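Local atomic coordinates of cupin 2, conserved barrel domain protein (Shewanella frigidimarina NCIMB 400, PDB entry 3D82), a protein that is of unknown function but binds a nickel ion in its cupin barrel and is probably a small metal-dependent cupin. Residues P22-I25 against Y31-K34; I63-Q68 against E76-P81. All coordinates share one frame; numbering follows the deposited sequence.

Interaction 1. Residues P22-I25 against Y31-K34; sequences PRVI and YQFK
Val24 meets both Gln32 and Lys34 chiefly through one methyl group, CG2, which its first torsion sets anti to the carbonyl carbon and beside the backbone N. Val24 CG2 stands 3.8 Å from each of Gln32 CD, OE1 and NE2, so the methyl rests against the whole amide group and not on one of its atoms, with CG1 alongside the same amide. CG2 also reaches Lys34 CG at 3.7 Å, and Val24 and Lys34 form an antiparallel non-hydrogen-bonded pair with both side chains on one face of the sheet. Lys34 is bent at its second and third side-chain torsions: its CB lies 3.9 Å from Pro22 CB, while its ammonium leads off to a salt bridge with Glu100. The Gln32 chain is extended beyond CG, and its NE2 makes a weak hydrogen bond to Glu27. Cutting Gln32 back to an alanine is likely to uncover the Val24 methyls and to cost Glu27 a weak hydrogen-bond partner. Ile25 holds CG1 between its backbone N and carbonyl carbon (chi1 59°), which brings CG1 to 3.6 Å from Phe33 O; the Ile25 and Phe33 side chains cross at about a right angle, CG1 nearest CB. That carbonyl is also the acceptor for Ile25 N at 2.8 Å, with an N-H...O angle of 156°, and a CA-H...O contact from Val24 adds to it. A second such contact joins Lys34 CA to Arg23 O at 3.3 Å. The Phe33 ring turns away to pack on strand 93-101. The axes of the short segments pass 4.7 Å apart at 112°, diverging strongly from antiparallel at this end of the beta hairpin 23-28 with 31-39, whose first strand is outermost within this chain in the cupin's five-stranded sheet.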
loop_
_atom_site.group_PDB
_atom_site.type_symbol
_atom_site.label_atom_id
_atom_site.label_comp_id
_atom_site.label_asym_id
_atom_site.label_seq_id
_atom_site.Cartn_x
_atom_site.Cartn_y
_atom_site.Cartn_z
ATOM N N PRO D 22 -8.604 -12.700 4.863
ATOM C CA PRO D 22 -7.825 -11.487 5.072
ATOM C C PRO D 22 -7.559 -11.156 6.536
ATOM O O PRO D 22 -8.449 -11.309 7.371
ATOM C CB PRO D 22 -8.651 -10.390 4.357
ATOM C CG PRO D 22 -9.565 -11.126 3.440
ATOM C CD PRO D 22 -9.867 -12.407 4.145
ATOM N N ARG D 23 -6.317 -10.778 6.838
ATOM C CA ARG D 23 -5.905 -10.410 8.182
ATOM C C ARG D 23 -5.639 -8.908 8.187
ATOM O O ARG D 23 -4.769 -8.452 7.460
ATOM C CB ARG D 23 -4.627 -11.140 8.570
ATOM C CG ARG D 23 -4.749 -12.654 8.624
ATOM C CD ARG D 23 -5.608 -13.158 9.782
ATOM N NE ARG D 23 -5.245 -14.542 10.092
ATOM C CZ ARG D 23 -5.747 -15.648 9.525
ATOM N NH1 ARG D 23 -6.693 -15.614 8.576
ATOM N NH2 ARG D 23 -5.286 -16.830 9.931
ATOM N N VAL D 24 -6.374 -8.166 9.025
ATOM C CA VAL D 24 -6.204 -6.718 9.157
ATOM C C VAL D 24 -4.862 -6.428 9.838
ATOM O O VAL D 24 -4.655 -6.825 10.962
ATOM C CB VAL D 24 -7.364 -6.067 9.971
ATOM C CG1 VAL D 24 -7.087 -4.578 10.230
ATOM C CG2 VAL D 24 -8.716 -6.257 9.229
ATOM N N ILE D 25 -3.950 -5.768 9.137
ATOM C CA ILE D 25 -2.635 -5.402 9.719
ATOM C C ILE D 25 -2.521 -3.936 10.150
ATOM O O ILE D 25 -1.631 -3.593 10.928
ATOM C CB ILE D 25 -1.439 -5.780 8.815
ATOM C CG1 ILE D 25 -1.499 -5.111 7.442
ATOM C CG2 ILE D 25 -1.329 -7.308 8.693
ATOM C CD1 ILE D 25 -0.221 -5.235 6.699
ATOM N N TYR D 31 -10.378 3.105 7.119
ATOM C CA TYR D 31 -9.891 2.118 6.148
ATOM C C TYR D 31 -9.040 1.058 6.847
ATOM O O TYR D 31 -8.497 1.286 7.932
ATOM C CB TYR D 31 -9.090 2.799 5.025
ATOM C CG TYR D 31 -9.949 3.484 4.008
ATOM C CD1 TYR D 31 -10.679 4.641 4.334
ATOM C CD2 TYR D 31 -10.044 2.984 2.693
ATOM C CE1 TYR D 31 -11.504 5.267 3.373
ATOM C CE2 TYR D 31 -10.846 3.620 1.729
ATOM C CZ TYR D 31 -11.561 4.755 2.073
ATOM O OH TYR D 31 -12.355 5.341 1.136
ATOM N N GLN D 32 -8.961 -0.111 6.223
ATOM C CA GLN D 32 -8.154 -1.238 6.717
ATOM C C GLN D 32 -7.200 -1.736 5.632
ATOM O O GLN D 32 -7.549 -1.721 4.446
ATOM C CB GLN D 32 -9.059 -2.366 7.160
ATOM C CG GLN D 32 -9.879 -2.028 8.425
ATOM C CD GLN D 32 -10.808 -3.129 8.829
ATOM O OE1 GLN D 32 -11.388 -3.810 7.981
ATOM N NE2 GLN D 32 -10.974 -3.315 10.139
ATOM N N PHE D 33 -5.996 -2.121 6.056
ATOM C CA PHE D 33 -4.974 -2.738 5.200
ATOM C C PHE D 33 -5.059 -4.190 5.625
ATOM O O PHE D 33 -4.951 -4.477 6.812
ATOM C CB PHE D 33 -3.579 -2.179 5.480
ATOM C CG PHE D 33 -3.403 -0.760 5.012
ATOM C CD1 PHE D 33 -4.042 0.290 5.668
ATOM C CD2 PHE D 33 -2.590 -0.476 3.916
ATOM C CE1 PHE D 33 -3.913 1.601 5.220
ATOM C CE2 PHE D 33 -2.428 0.856 3.469
ATOM C CZ PHE D 33 -3.115 1.885 4.122
ATOM N N LYS D 34 -5.265 -5.085 4.666
ATOM C CA LYS D 34 -5.477 -6.505 4.953
ATOM C C LYS D 34 -4.563 -7.354 4.103
ATOM O O LYS D 34 -4.490 -7.145 2.897
ATOM C CB LYS D 34 -6.941 -6.867 4.653
ATOM C CG LYS D 34 -7.930 -6.259 5.649
ATOM C CD LYS D 34 -9.221 -5.751 5.037
ATOM C CE LYS D 34 -10.250 -6.770 4.709
ATOM N NZ LYS D 34 -11.455 -6.064 4.082
#

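Interaction 2. Residues I63-Q68 against E76-P81; sequences IAFRDQ and EMYVIP
Phe65 CZ is the atom on which the contact turns: it lies 3.6 Å from Ile80 CD1 and 3.8 Å from Tyr78 CE2. The Ile80 methyl comes in at the edge of the Phe65 ring, near its plane. Phe65 and Tyr78 reach toward one another from opposite directions, the Tyr78 ring placed by a CG anti to the backbone N (chi1 -167°); the two rings meet obliquely, with centroids 5.9 Å apart and planes at 50°. Ile80 does its touching with CD1 alone, and this methyl also meets Ile63 CD1 tip to tip at 4.0 Å. All four residues are buried, and apolar carbons do all the work between the segments. Their strands are not neighbours in a sheet: the axes of 63-65 and 76-80 stay 11.0 Å apart at 34°, so the side chains span the interior between the three-stranded and five-stranded sheets, the inward packing of a cupin beta barrel. One layer out, His86, a nickel ligand, touches Ile63, Phe65 and Ile80, which sets this apolar patch directly beside the metal site. Ile70 touches the side chains of both Phe65 and Tyr78, and Phe54 lies against Ile80. The position of Phe65 is further fixed by its own backbone: Phe65 N donates to Gln68 O at 2.7 Å across the turn that leads into strand 69-73, and this same oxygen lies in the plane of the Phe65 ring at its edge. Within that turn Gln68 NE2 binds Asp67 OD2 at 3.1 Å, approaching from above the carboxylate plane, while Gln68 OE1 accepts from the backbone N of Met2 of the second subunit, a residue that also packs on both Phe65 and Tyr78.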
loop_
_atom_site.group_PDB
_atom_site.type_symbol
_atom_site.label_atom_id
_atom_site.label_comp_id
_atom_site.label_asym_id
_atom_site.label_seq_id
_atom_site.Cartn_x
_atom_site.Cartn_y
_atom_site.Cartn_z
ATOM N N ILE D 63 -6.870 -11.117 -12.269
ATOM C CA ILE D 63 -8.211 -10.660 -11.878
ATOM C C ILE D 63 -9.040 -10.722 -13.149
ATOM O O ILE D 63 -8.707 -10.054 -14.154
ATOM C CB ILE D 63 -8.266 -9.248 -11.273
ATOM C CG1 ILE D 63 -7.261 -9.112 -10.113
ATOM C CG2 ILE D 63 -9.702 -8.959 -10.779
ATOM C CD1 ILE D 63 -7.278 -7.765 -9.419
ATOM N N ALA D 64 -10.073 -11.557 -13.124
ATOM C CA ALA D 64 -10.971 -11.703 -14.259
ATOM C C ALA D 64 -12.057 -10.630 -14.169
ATOM O O ALA D 64 -12.543 -10.324 -13.070
ATOM C CB ALA D 64 -11.597 -13.075 -14.286
ATOM N N PHE D 65 -12.370 -10.022 -15.315
ATOM C CA PHE D 65 -13.504 -9.115 -15.450
ATOM C C PHE D 65 -14.422 -9.771 -16.456
ATOM O O PHE D 65 -14.023 -10.712 -17.129
ATOM C CB PHE D 65 -13.057 -7.713 -15.853
ATOM C CG PHE D 65 -12.191 -7.067 -14.820
ATOM C CD1 PHE D 65 -10.804 -7.206 -14.867
ATOM C CD2 PHE D 65 -12.760 -6.385 -13.746
ATOM C CE1 PHE D 65 -9.989 -6.636 -13.876
ATOM C CE2 PHE D 65 -11.954 -5.826 -12.733
ATOM C CZ PHE D 65 -10.566 -5.954 -12.803
ATOM N N ARG D 66 -15.650 -9.283 -16.564
ATOM C CA ARG D 66 -16.620 -9.871 -17.497
ATOM C C ARG D 66 -16.291 -9.759 -18.988
ATOM O O ARG D 66 -16.803 -10.548 -19.782
ATOM C CB ARG D 66 -18.015 -9.310 -17.237
ATOM C CG ARG D 66 -18.584 -9.689 -15.892
ATOM C CD ARG D 66 -18.750 -11.201 -15.760
ATOM N NE ARG D 66 -19.531 -11.544 -14.602
ATOM C CZ ARG D 66 -19.845 -12.787 -14.242
ATOM N NH1 ARG D 66 -19.417 -13.857 -14.925
ATOM N NH2 ARG D 66 -20.591 -12.953 -13.163
ATOM N N ASP D 67 -15.448 -8.793 -19.342
ATOM C CA ASP D 67 -15.036 -8.533 -20.722
ATOM C C ASP D 67 -13.552 -8.810 -21.012
ATOM O O ASP D 67 -13.187 -8.943 -22.174
ATOM C CB ASP D 67 -15.389 -7.079 -21.107
ATOM C CG ASP D 67 -14.739 -6.019 -20.192
ATOM O OD1 ASP D 67 -14.482 -6.292 -18.989
ATOM O OD2 ASP D 67 -14.537 -4.882 -20.672
ATOM N N GLN D 68 -12.722 -8.933 -19.978
ATOM C CA GLN D 68 -11.268 -9.096 -20.127
ATOM C C GLN D 68 -10.606 -9.534 -18.816
ATOM O O GLN D 68 -11.271 -9.640 -17.784
ATOM C CB GLN D 68 -10.661 -7.757 -20.572
ATOM C CG GLN D 68 -10.938 -6.582 -19.609
ATOM C CD GLN D 68 -10.508 -5.251 -20.189
ATOM O OE1 GLN D 68 -9.306 -4.966 -20.304
ATOM N NE2 GLN D 68 -11.490 -4.408 -20.532
ATOM N N GLU D 76 3.180 -4.571 -8.088
ATOM C CA GLU D 76 2.147 -3.961 -8.926
ATOM C C GLU D 76 0.826 -3.890 -8.178
ATOM O O GLU D 76 0.558 -4.714 -7.294
ATOM C CB GLU D 76 1.962 -4.700 -10.253
ATOM C CG GLU D 76 3.254 -4.838 -11.034
ATOM C CD GLU D 76 3.095 -5.453 -12.407
ATOM O OE1 GLU D 76 2.213 -6.329 -12.577
ATOM O OE2 GLU D 76 3.901 -5.089 -13.300
HETATM N N MSE D 77 0.018 -2.900 -8.546
HETATM C CA MSE D 77 -1.300 -2.677 -7.963
HETATM C C MSE D 77 -2.344 -2.315 -9.013
HETATM O O MSE D 77 -2.020 -1.855 -10.142
HETATM C CB MSE D 77 -1.277 -1.569 -6.885
HETATM C CG MSE D 77 -0.942 -0.174 -7.372
HETATM SE SE MSE D 77 -1.168 1.227 -6.043
HETATM C CE MSE D 77 -3.139 1.330 -6.019
ATOM N N TYR D 78 -3.593 -2.451 -8.586
ATOM C CA TYR D 78 -4.761 -2.134 -9.409
ATOM C C TYR D 78 -5.904 -1.686 -8.507
ATOM O O TYR D 78 -6.093 -2.265 -7.447
ATOM C CB TYR D 78 -5.183 -3.369 -10.226
ATOM C CG TYR D 78 -6.167 -3.056 -11.314
ATOM C CD1 TYR D 78 -5.731 -2.619 -12.570
ATOM C CD2 TYR D 78 -7.542 -3.143 -11.088
ATOM C CE1 TYR D 78 -6.657 -2.308 -13.595
ATOM C CE2 TYR D 78 -8.481 -2.827 -12.101
ATOM C CZ TYR D 78 -8.043 -2.414 -13.349
ATOM O OH TYR D 78 -8.976 -2.119 -14.330
ATOM N N VAL D 79 -6.672 -0.689 -8.958
ATOM C CA VAL D 79 -7.849 -0.199 -8.243
ATOM C C VAL D 79 -9.092 -0.747 -8.944
ATOM O O VAL D 79 -9.302 -0.453 -10.106
ATOM C CB VAL D 79 -7.925 1.354 -8.250
ATOM C CG1 VAL D 79 -9.135 1.818 -7.460
ATOM C CG2 VAL D 79 -6.631 1.968 -7.698
ATOM N N ILE D 80 -9.902 -1.554 -8.252
ATOM C CA ILE D 80 -11.147 -2.082 -8.829
ATOM C C ILE D 80 -12.188 -0.977 -8.623
ATOM O O ILE D 80 -12.516 -0.692 -7.479
ATOM C CB ILE D 80 -11.662 -3.366 -8.126
ATOM C CG1 ILE D 80 -10.609 -4.491 -8.071
ATOM C CG2 ILE D 80 -12.955 -3.853 -8.839
ATOM C CD1 ILE D 80 -10.273 -5.109 -9.363
ATOM N N PRO D 81 -12.685 -0.318 -9.703
ATOM C CA PRO D 81 -13.694 0.730 -9.429
ATOM C C PRO D 81 -14.985 0.145 -8.832
ATOM O O PRO D 81 -15.316 -1.032 -9.093
ATOM C CB PRO D 81 -13.938 1.357 -10.797
ATOM C CG PRO D 81 -12.776 0.933 -11.640
ATOM C CD PRO D 81 -12.440 -0.431 -11.152
#

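In the fold
Interactions 1 and 2 lie on opposite sides of the chain's centre, with their own centres 20 Å apart and nearest atoms about 10 Å apart, so they do not touch. What joins them is the five-stranded sheet: within this chain, strand 23-28 forms one edge and strand 76-80 the other. The nickel ion is held by His45, His47, Glu52 and His86. In interaction 2 the side chain of Ile80 is about 6 Å from the nickel ion. In interaction 1 the side chain of Lys34 is about 9 Å from the nickel ion. Both segment pairs also reach the second subunit: Phe33 of interaction 1 packs on it, as does Tyr31 of segment 31-34, whereas Glu76 and Met77 of segment 76-81 extend the sheet into it as an antiparallel ladder.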